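Local coordinates for DUF115 domain-containing protein (Magnetospirillum magneticum AMB-1, PDB 5MU5) that probably transfers a nonulosonic acid-type sugar to flagellin as a Maf glycosyltransferase, a step involved in formation of the bacterial flagellum, at residues V90-K95 against F241-M246; F406-L411 against N488-S493; G596-A601 against Q631-M636. All blocks are in the same frame, centred on the assembly; numbering follows the deposited sequence.

Contact 1: residues V90-K95 against F241-M246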
loop_
_atom_site.group_PDB
_atom_site.type_symbol
_atom_site.label_atom_id
_atom_site.label_comp_id
_atom_site.label_asym_id
_atom_site.label_seq_id
_atom_site.Cartn_x
_atom_site.Cartn_y
_atom_site.Cartn_z
ATOM N N VAL A 90 2.458 14.248 -3.710
ATOM C CA VAL A 90 3.395 14.807 -4.717
ATOM C C VAL A 90 4.656 15.451 -4.073
ATOM O O VAL A 90 4.583 16.225 -3.101
ATOM C CB VAL A 90 2.682 15.816 -5.674
ATOM C CG1 VAL A 90 3.645 16.412 -6.705
ATOM C CG2 VAL A 90 1.514 15.131 -6.387
ATOM N N ASP A 91 5.812 15.116 -4.639
ATOM C CA ASP A 91 7.092 15.581 -4.144
ATOM C C ASP A 91 7.597 16.718 -5.011
ATOM O O ASP A 91 7.047 16.990 -6.065
ATOM C CB ASP A 91 8.097 14.434 -4.175
ATOM C CG ASP A 91 8.351 13.905 -5.584
ATOM O OD1 ASP A 91 9.431 13.354 -5.842
ATOM O OD2 ASP A 91 7.459 14.042 -6.432
ATOM N N LEU A 92 8.671 17.352 -4.570
ATOM C CA LEU A 92 9.236 18.526 -5.256
ATOM C C LEU A 92 9.623 18.252 -6.715
ATOM O O LEU A 92 9.478 19.103 -7.581
ATOM C CB LEU A 92 10.474 19.022 -4.509
ATOM C CG LEU A 92 10.265 19.333 -3.026
ATOM C CD1 LEU A 92 11.608 19.615 -2.366
ATOM C CD2 LEU A 92 9.284 20.488 -2.846
ATOM N N ILE A 93 10.108 17.055 -6.984
ATOM C CA ILE A 93 10.530 16.729 -8.322
ATOM C C ILE A 93 9.357 16.659 -9.295
ATOM O O ILE A 93 9.426 17.185 -10.392
ATOM C CB ILE A 93 11.363 15.453 -8.314
ATOM C CG1 ILE A 93 12.662 15.751 -7.560
ATOM C CG2 ILE A 93 11.645 15.001 -9.734
ATOM C CD1 ILE A 93 13.548 14.558 -7.343
ATOM N N VAL A 94 8.275 16.030 -8.880
ATOM C CA VAL A 94 7.112 15.930 -9.725
ATOM C C VAL A 94 6.447 17.283 -9.842
ATOM O O VAL A 94 5.938 17.616 -10.888
ATOM C CB VAL A 94 6.131 14.870 -9.209
ATOM C CG1 VAL A 94 4.835 14.880 -10.026
ATOM C CG2 VAL A 94 6.784 13.507 -9.299
ATOM N N LYS A 95 6.491 18.065 -8.771
ATOM C CA LYS A 95 5.886 19.379 -8.745
ATOM C C LYS A 95 6.502 20.245 -9.841
ATOM O O LYS A 95 5.794 20.885 -10.614
ATOM C CB LYS A 95 6.111 19.997 -7.371
ATOM C CG LYS A 95 5.315 21.256 -7.089
ATOM C CD LYS A 95 5.920 22.026 -5.920
ATOM C CE LYS A 95 5.221 23.359 -5.712
ATOM N NZ LYS A 95 6.090 24.275 -4.924
ATOM N N PHE A 241 8.753 8.529 -2.412
ATOM C CA PHE A 241 9.383 9.531 -3.234
ATOM C C PHE A 241 10.893 9.569 -3.039
ATOM O O PHE A 241 11.402 9.268 -1.970
ATOM C CB PHE A 241 8.769 10.895 -2.918
ATOM C CG PHE A 241 7.295 10.950 -3.166
ATOM C CD1 PHE A 241 6.774 10.553 -4.402
ATOM C CD2 PHE A 241 6.421 11.426 -2.196
ATOM C CE1 PHE A 241 5.410 10.608 -4.649
ATOM C CE2 PHE A 241 5.045 11.482 -2.441
ATOM C CZ PHE A 241 4.544 11.067 -3.663
ATOM N N LEU A 242 11.598 9.986 -4.074
ATOM C CA LEU A 242 13.044 9.994 -4.066
ATOM C C LEU A 242 13.627 10.554 -2.775
ATOM O O LEU A 242 14.487 9.939 -2.169
ATOM C CB LEU A 242 13.572 10.800 -5.260
ATOM C CG LEU A 242 15.090 10.885 -5.375
ATOM C CD1 LEU A 242 15.691 9.499 -5.527
ATOM C CD2 LEU A 242 15.517 11.780 -6.521
ATOM N N HIS A 243 13.171 11.729 -2.359
ATOM C CA HIS A 243 13.801 12.405 -1.224
ATOM C C HIS A 243 13.549 11.718 0.089
ATOM O O HIS A 243 14.429 11.722 0.940
ATOM C CB HIS A 243 13.403 13.877 -1.153
ATOM C CG HIS A 243 13.871 14.662 -2.327
ATOM N ND1 HIS A 243 13.185 15.751 -2.819
ATOM C CD2 HIS A 243 14.924 14.470 -3.154
ATOM C CE1 HIS A 243 13.826 16.228 -3.868
ATOM N NE2 HIS A 243 14.878 15.461 -4.100
ATOM N N ASP A 244 12.367 11.127 0.255
ATOM C CA ASP A 244 12.088 10.335 1.458
ATOM C C ASP A 244 12.928 9.058 1.450
ATOM O O ASP A 244 13.384 8.623 2.481
ATOM C CB ASP A 244 10.593 9.997 1.571
ATOM C CG ASP A 244 9.722 11.243 1.665
ATOM O OD1 ASP A 244 10.090 12.165 2.436
ATOM O OD2 ASP A 244 8.679 11.315 0.951
ATOM N N GLU A 245 13.137 8.457 0.287
ATOM C CA GLU A 245 13.954 7.260 0.224
ATOM C C GLU A 245 15.393 7.612 0.536
ATOM O O GLU A 245 16.089 6.817 1.131
ATOM C CB GLU A 245 13.845 6.564 -1.126
ATOM C CG GLU A 245 12.444 6.029 -1.417
ATOM C CD GLU A 245 12.009 4.883 -0.508
ATOM O OE1 GLU A 245 12.850 4.020 -0.174
ATOM O OE2 GLU A 245 10.805 4.828 -0.153
ATOM N N MET A 246 15.837 8.801 0.131
ATOM C CA MET A 246 17.170 9.264 0.490
ATOM C C MET A 246 17.290 9.351 2.004
ATOM O O MET A 246 18.265 8.863 2.579
ATOM C CB MET A 246 17.492 10.623 -0.123
ATOM C CG MET A 246 17.767 10.590 -1.611
ATOM S SD MET A 246 18.054 12.253 -2.235
ATOM C CE MET A 246 18.737 11.852 -3.832
HETATM O O HOH W 1 11.237 13.676 -3.913
#

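Contact 2: residues F406-L411 against N488-S493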
loop_
_atom_site.group_PDB
_atom_site.type_symbol
_atom_site.label_atom_id
_atom_site.label_comp_id
_atom_site.label_asym_id
_atom_site.label_seq_id
_atom_site.Cartn_x
_atom_site.Cartn_y
_atom_site.Cartn_z
ATOM N N PHE A 406 6.687 -12.748 24.004
ATOM C CA PHE A 406 5.670 -12.441 24.993
ATOM C C PHE A 406 4.288 -12.845 24.486
ATOM O O PHE A 406 4.003 -12.749 23.302
ATOM C CB PHE A 406 5.726 -10.965 25.382
ATOM C CG PHE A 406 7.040 -10.570 26.009
ATOM C CD1 PHE A 406 7.317 -10.904 27.326
ATOM C CD2 PHE A 406 7.993 -9.899 25.284
ATOM C CE1 PHE A 406 8.531 -10.577 27.900
ATOM C CE2 PHE A 406 9.202 -9.539 25.859
ATOM C CZ PHE A 406 9.468 -9.866 27.170
ATOM N N ARG A 407 3.458 -13.339 25.397
ATOM C CA ARG A 407 2.152 -13.858 25.060
ATOM C C ARG A 407 1.015 -13.319 25.921
ATOM O O ARG A 407 -0.097 -13.162 25.419
ATOM C CB ARG A 407 2.196 -15.375 25.088
ATOM C CG ARG A 407 3.128 -15.975 24.024
ATOM C CD ARG A 407 2.568 -15.777 22.623
ATOM N NE ARG A 407 3.440 -16.316 21.571
ATOM C CZ ARG A 407 4.394 -15.643 20.942
ATOM N NH1 ARG A 407 4.648 -14.370 21.243
ATOM N NH2 ARG A 407 5.091 -16.233 19.984
ATOM N N GLU A 408 1.292 -13.009 27.184
ATOM C CA GLU A 408 0.335 -12.390 28.053
ATOM C C GLU A 408 0.603 -10.891 27.976
ATOM O O GLU A 408 1.642 -10.408 28.404
ATOM C CB GLU A 408 0.474 -12.923 29.468
ATOM C CG GLU A 408 -0.700 -12.553 30.377
ATOM C CD GLU A 408 -0.502 -13.020 31.816
ATOM O OE1 GLU A 408 0.165 -14.051 32.014
ATOM O OE2 GLU A 408 -1.018 -12.377 32.748
ATOM N N LEU A 409 -0.334 -10.162 27.397
ATOM C CA LEU A 409 -0.153 -8.748 27.098
ATOM C C LEU A 409 -1.205 -7.912 27.761
ATOM O O LEU A 409 -2.367 -8.272 27.738
ATOM C CB LEU A 409 -0.314 -8.505 25.596
ATOM C CG LEU A 409 0.851 -8.679 24.642
ATOM C CD1 LEU A 409 1.495 -10.044 24.754
ATOM C CD2 LEU A 409 0.351 -8.459 23.226
ATOM N N TYR A 410 -0.789 -6.770 28.299
ATOM C CA TYR A 410 -1.710 -5.808 28.873
ATOM C C TYR A 410 -1.498 -4.477 28.192
ATOM O O TYR A 410 -0.377 -3.962 28.145
ATOM C CB TYR A 410 -1.501 -5.689 30.370
ATOM C CG TYR A 410 -1.827 -6.971 31.087
ATOM C CD1 TYR A 410 -0.890 -7.981 31.197
ATOM C CD2 TYR A 410 -3.087 -7.189 31.628
ATOM C CE1 TYR A 410 -1.196 -9.167 31.832
ATOM C CE2 TYR A 410 -3.398 -8.369 32.275
ATOM C CZ TYR A 410 -2.448 -9.351 32.367
ATOM O OH TYR A 410 -2.744 -10.524 33.014
ATOM N N LEU A 411 -2.573 -3.927 27.646
ATOM C CA LEU A 411 -2.509 -2.604 27.040
ATOM C C LEU A 411 -2.986 -1.503 27.987
ATOM O O LEU A 411 -4.054 -1.575 28.574
ATOM C CB LEU A 411 -3.333 -2.548 25.766
ATOM C CG LEU A 411 -3.130 -3.644 24.731
ATOM C CD1 LEU A 411 -4.123 -3.375 23.609
ATOM C CD2 LEU A 411 -1.707 -3.727 24.205
ATOM N N ASN A 488 -2.577 -14.058 24.868
ATOM C CA ASN A 488 -3.668 -13.692 25.733
ATOM C C ASN A 488 -3.556 -12.180 26.045
ATOM O O ASN A 488 -2.769 -11.763 26.888
ATOM C CB ASN A 488 -3.541 -14.565 26.973
ATOM C CG ASN A 488 -4.767 -14.562 27.831
ATOM O OD1 ASN A 488 -5.901 -14.515 27.344
ATOM N ND2 ASN A 488 -4.548 -14.633 29.138
ATOM N N ALA A 489 -4.325 -11.361 25.344
ATOM C CA ALA A 489 -4.224 -9.914 25.445
ATOM C C ALA A 489 -5.388 -9.249 26.172
ATOM O O ALA A 489 -6.546 -9.503 25.879
ATOM C CB ALA A 489 -4.080 -9.317 24.060
ATOM N N PHE A 490 -5.052 -8.371 27.110
ATOM C CA PHE A 490 -6.025 -7.647 27.900
ATOM C C PHE A 490 -5.916 -6.174 27.609
ATOM O O PHE A 490 -4.826 -5.661 27.417
ATOM C CB PHE A 490 -5.795 -7.919 29.372
ATOM C CG PHE A 490 -5.900 -9.370 29.720
ATOM C CD1 PHE A 490 -4.779 -10.186 29.696
ATOM C CD2 PHE A 490 -7.132 -9.941 30.011
ATOM C CE1 PHE A 490 -4.880 -11.529 29.996
ATOM C CE2 PHE A 490 -7.235 -11.279 30.316
ATOM C CZ PHE A 490 -6.115 -12.074 30.300
ATOM N N ASN A 491 -7.050 -5.496 27.510
ATOM C CA ASN A 491 -7.031 -4.069 27.264
ATOM C C ASN A 491 -7.575 -3.410 28.505
ATOM O O ASN A 491 -8.738 -3.613 28.831
ATOM C CB ASN A 491 -7.876 -3.707 26.049
ATOM C CG ASN A 491 -7.754 -2.239 25.667
ATOM O OD1 ASN A 491 -6.968 -1.475 26.258
ATOM N ND2 ASN A 491 -8.528 -1.834 24.665
ATOM N N CYS A 492 -6.714 -2.664 29.202
ATOM C CA CYS A 492 -7.102 -1.899 30.381
ATOM C C CYS A 492 -7.400 -0.433 30.062
ATOM O O CYS A 492 -7.803 0.338 30.953
ATOM C CB CYS A 492 -6.005 -1.978 31.462
ATOM S SG CYS A 492 -5.556 -3.665 31.989
ATOM N N SER A 493 -7.224 -0.048 28.794
ATOM C CA SER A 493 -7.419 1.330 28.352
ATOM C C SER A 493 -8.899 1.704 28.223
ATOM O O SER A 493 -9.715 0.904 27.783
ATOM C CB SER A 493 -6.742 1.541 26.997
ATOM O OG SER A 493 -5.418 1.057 27.032
#

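Contact 3: residues G596-A601 against Q631-M636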
loop_
_atom_site.group_PDB
_atom_site.type_symbol
_atom_site.label_atom_id
_atom_site.label_comp_id
_atom_site.label_asym_id
_atom_site.label_seq_id
_atom_site.Cartn_x
_atom_site.Cartn_y
_atom_site.Cartn_z
ATOM N N GLY A 596 8.480 5.846 -7.252
ATOM C CA GLY A 596 7.404 6.700 -6.770
ATOM C C GLY A 596 7.408 8.008 -7.525
ATOM O O GLY A 596 6.364 8.489 -7.975
ATOM N N THR A 597 8.595 8.569 -7.687
ATOM C CA THR A 597 8.734 9.828 -8.351
ATOM C C THR A 597 8.367 9.706 -9.829
ATOM O O THR A 597 7.477 10.433 -10.302
ATOM C CB THR A 597 10.127 10.377 -8.092
ATOM O OG1 THR A 597 10.251 10.606 -6.673
ATOM C CG2 THR A 597 10.362 11.680 -8.856
ATOM N N LEU A 598 8.982 8.759 -10.539
ATOM C CA LEU A 598 8.672 8.564 -11.968
ATOM C C LEU A 598 7.199 8.196 -12.272
ATOM O O LEU A 598 6.624 8.685 -13.255
ATOM C CB LEU A 598 9.600 7.527 -12.594
ATOM C CG LEU A 598 11.099 7.841 -12.542
ATOM C CD1 LEU A 598 11.872 6.748 -13.249
ATOM C CD2 LEU A 598 11.429 9.196 -13.143
ATOM N N MET A 599 6.589 7.356 -11.437
ATOM C CA MET A 599 5.194 6.959 -11.645
ATOM C C MET A 599 4.223 8.099 -11.384
ATOM O O MET A 599 3.183 8.187 -12.024
ATOM C CB MET A 599 4.801 5.747 -10.792
ATOM C CG MET A 599 5.334 4.403 -11.288
ATOM S SD MET A 599 4.729 3.891 -12.918
ATOM C CE MET A 599 5.957 4.601 -14.001
ATOM N N MET A 600 4.550 8.965 -10.450
ATOM C CA MET A 600 3.726 10.114 -10.221
ATOM C C MET A 600 3.846 11.105 -11.362
ATOM O O MET A 600 2.840 11.737 -11.729
ATOM C CB MET A 600 4.102 10.773 -8.916
ATOM C CG MET A 600 3.703 9.886 -7.771
ATOM S SD MET A 600 1.945 9.502 -7.865
ATOM C CE MET A 600 1.319 11.112 -7.331
ATOM N N ALA A 601 5.058 11.252 -11.911
ATOM C CA ALA A 601 5.231 12.087 -13.083
ATOM C C ALA A 601 4.381 11.538 -14.232
ATOM O O ALA A 601 3.698 12.287 -14.902
ATOM C CB ALA A 601 6.687 12.174 -13.471
ATOM N N GLN A 631 14.583 16.298 -18.522
ATOM C CA GLN A 631 15.141 17.229 -17.550
ATOM C C GLN A 631 14.928 16.698 -16.132
ATOM O O GLN A 631 15.830 16.777 -15.309
ATOM C CB GLN A 631 14.576 18.636 -17.700
ATOM C CG GLN A 631 15.251 19.444 -18.805
ATOM C CD GLN A 631 14.664 20.849 -18.977
ATOM O OE1 GLN A 631 14.249 21.502 -18.006
ATOM N NE2 GLN A 631 14.630 21.321 -20.223
ATOM N N MET A 632 13.756 16.133 -15.856
ATOM C CA MET A 632 13.490 15.563 -14.546
ATOM C C MET A 632 14.467 14.430 -14.240
ATOM O O MET A 632 15.061 14.376 -13.152
ATOM C CB MET A 632 12.072 15.023 -14.467
ATOM C CG MET A 632 11.648 14.616 -13.072
ATOM S SD MET A 632 9.994 13.925 -13.012
ATOM C CE MET A 632 10.299 12.336 -13.765
ATOM N N ILE A 633 14.629 13.528 -15.201
ATOM C CA ILE A 633 15.532 12.400 -15.024
ATOM C C ILE A 633 16.980 12.877 -14.860
ATOM O O ILE A 633 17.731 12.296 -14.080
ATOM C CB ILE A 633 15.310 11.348 -16.129
ATOM C CG1 ILE A 633 14.066 10.551 -15.737
ATOM C CG2 ILE A 633 16.515 10.435 -16.273
ATOM C CD1 ILE A 633 13.565 9.562 -16.758
ATOM N N ARG A 634 17.343 13.955 -15.547
ATOM C CA ARG A 634 18.667 14.578 -15.385
ATOM C C ARG A 634 18.879 15.129 -13.963
ATOM O O ARG A 634 19.912 14.873 -13.334
ATOM C CB ARG A 634 18.858 15.694 -16.427
ATOM C CG ARG A 634 20.133 16.496 -16.260
ATOM C CD ARG A 634 20.439 17.388 -17.456
ATOM N NE ARG A 634 21.802 17.910 -17.320
ATOM C CZ ARG A 634 22.158 18.948 -16.559
ATOM N NH1 ARG A 634 21.251 19.633 -15.864
ATOM N NH2 ARG A 634 23.440 19.305 -16.493
ATOM N N VAL A 635 17.921 15.905 -13.469
ATOM C CA VAL A 635 17.987 16.406 -12.103
ATOM C C VAL A 635 18.054 15.245 -11.079
ATOM O O VAL A 635 18.841 15.290 -10.138
ATOM C CB VAL A 635 16.784 17.327 -11.785
ATOM C CG1 VAL A 635 16.655 17.581 -10.285
ATOM C CG2 VAL A 635 16.910 18.642 -12.544
ATOM N N MET A 636 17.243 14.213 -11.269
ATOM C CA MET A 636 17.251 13.065 -10.373
ATOM C C MET A 636 18.613 12.357 -10.396
ATOM O O MET A 636 19.132 11.934 -9.364
ATOM C CB MET A 636 16.169 12.058 -10.761
ATOM C CG MET A 636 14.756 12.557 -10.548
ATOM S SD MET A 636 13.500 11.371 -11.071
ATOM C CE MET A 636 13.538 10.230 -9.688
#

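Contact 1: residues V90-K95 against F241-M246
D91 lays its carboxylate over the ring of F241, the two planes only 17° apart, while its CB sits above the same ring as a CH-pi donor, 4.1 Å from the F241 centroid. At the far end of the F241 ring, CZ comes within 3.8 Å of V90 N. Both residues occupy the N-cap position of a helix, D91 ahead of helix 92-107 and F241 ahead of helix 242-257, so two helix starts face each other here. With CG of D91 lying between its backbone N and carbonyl carbon (chi1 62°), the carboxylate turns back over the first turn of its own helix, where OD2 accepts the capping bond from V94 N at 3.3 Å, met from above the carboxylate plane. The other oxygen, OD1, receives a hydrogen bond from a water at 2.7 Å, and that water in turn accepts from H243 N, joining the two helix starts indirectly. OD1 is also bonded to the hydroxyl of T597 on helix 589-609, which L242 N shares.

Beyond the carboxylate, aliphatic groups carry the contact. CG1 of I93 lies beside the backbone N (chi1 -66°) and the chain runs on extended, carrying CD1 to 3.5 Å from L242 CD2. The same methyl reaches H243 NE2 at 3.6 Å, crossing the imidazole obliquely, and L92 CD1 approaches ND1 of H243 more loosely. The imidazole is also held from outside, by a hydrogen bond between NE2 and Q639 of helix 618-646.

One carboxylate thus serves both helices: it caps the first directly and reaches the first turn of the second through water, and the nearby helix N-termini would be expected to favour its charged form.

Contact 2: residues F406-L411 against N488-S493
F490 and Y410 stand side by side on one face of a pair of parallel strands, their rings nearly parallel at 15° but slid so far apart, with centroids 5.0 Å from each other, that they barely overlap. The side chain of Y410 can be followed outward along F490. From CB the chain turns so that CG lies beside the backbone N, anti to the carbonyl carbon (chi1 -65°). CD2 then passes F490 CB at 3.6 Å, and at the ring edge lies near the sulfur of C492. Further out, CE2 makes the closest approach, 3.4 Å to F490 CD1. F490 CD1 thus lies over one face of the tyrosine ring, close to CZ as well. At the tip the hydroxyl lies alongside F490 CE1 and donates to E408 OE2 at 2.5 Å; OE2 takes the bond on its anti lone pair and lies in the plane of the tyrosine ring. The extended E408 chain reaches this hydroxyl from two residues earlier on the same strand, and its CG approaches the edge of the F490 ring.

Beneath the side chains, strands 408-411 and 488-491 pair in parallel register. N488 N bonds to R407 O, L409 N to N488 O, F490 N to L409 O and L411 N to F490 O. C492 N extends the ladder to L411 O at 2.9 Å. On the other face L409 CB meets A489 CB, and N491 OD1 accepts from S493 N, closing an Asx turn where the strand ends.

Both strands belong to the large mixed sheet. Strand 275-278 bonds to 408-412 on the side away from 488-491, R502 of strand 502-503 bonds to 488-491 on its outer side, and L504 and L509 touch the Y410 side chain.

Contact 3: residues G596-A601 against Q631-M636
L598 CD2 lies among three side chains of helix 618-646, closest to M632 CE at 3.4 Å, a tight fit for two methyl groups, then to M636 SD at 3.6 Å and I633 CG1 at 3.9 Å. M632 CE also meets A601 CB at 3.6 Å, so this one methyl touches two residues about a turn apart on the facing helix. M636 reaches T597 tip to tip, its CE 3.6 Å from T597 CG2. Both methionines run extended through chi2 and bend at chi3 (73° in M632, 78° in M636); the bend carries M636 CE toward T597, whereas M632 CE is turned along the interface, from A601 toward L598.

The helices, nearly antiparallel at 166°, are 11.7 Å apart at the axes of these segments, and the long methionine side chains span much of that distance. Both helices belong to the helical bundle region of the flagellin glycosyltransferase Maf family.

Around this layer, L554 and C557 of helix 546-564 touch both L598 and I633, and L579 of helix 568-579 adds a further side chain against L598. From the other direction, I93 of helix 92-107 packs on T597 and M632.

Contacts 1 and 3 adjoin, with centres 9 Å apart, although they follow one another along the chain with contact 2 between them. They meet at the T597 hydroxyl, which contact 1 shares, and where I93 packs against M632, so helices 92-107 and 242-257 sit against helices 589-609 and 618-646 of the C-terminal bundle. Contact 2 lies apart, in the mixed sheet of the MptE-like region, with its centre about 40 Å from contact 1 and 46 Å from contact 3. Helices from early in the chain therefore pack against the C-terminal bundle, while contact 2 touches neither of the others and lies on the opposite side of the chain's centre from contact 3.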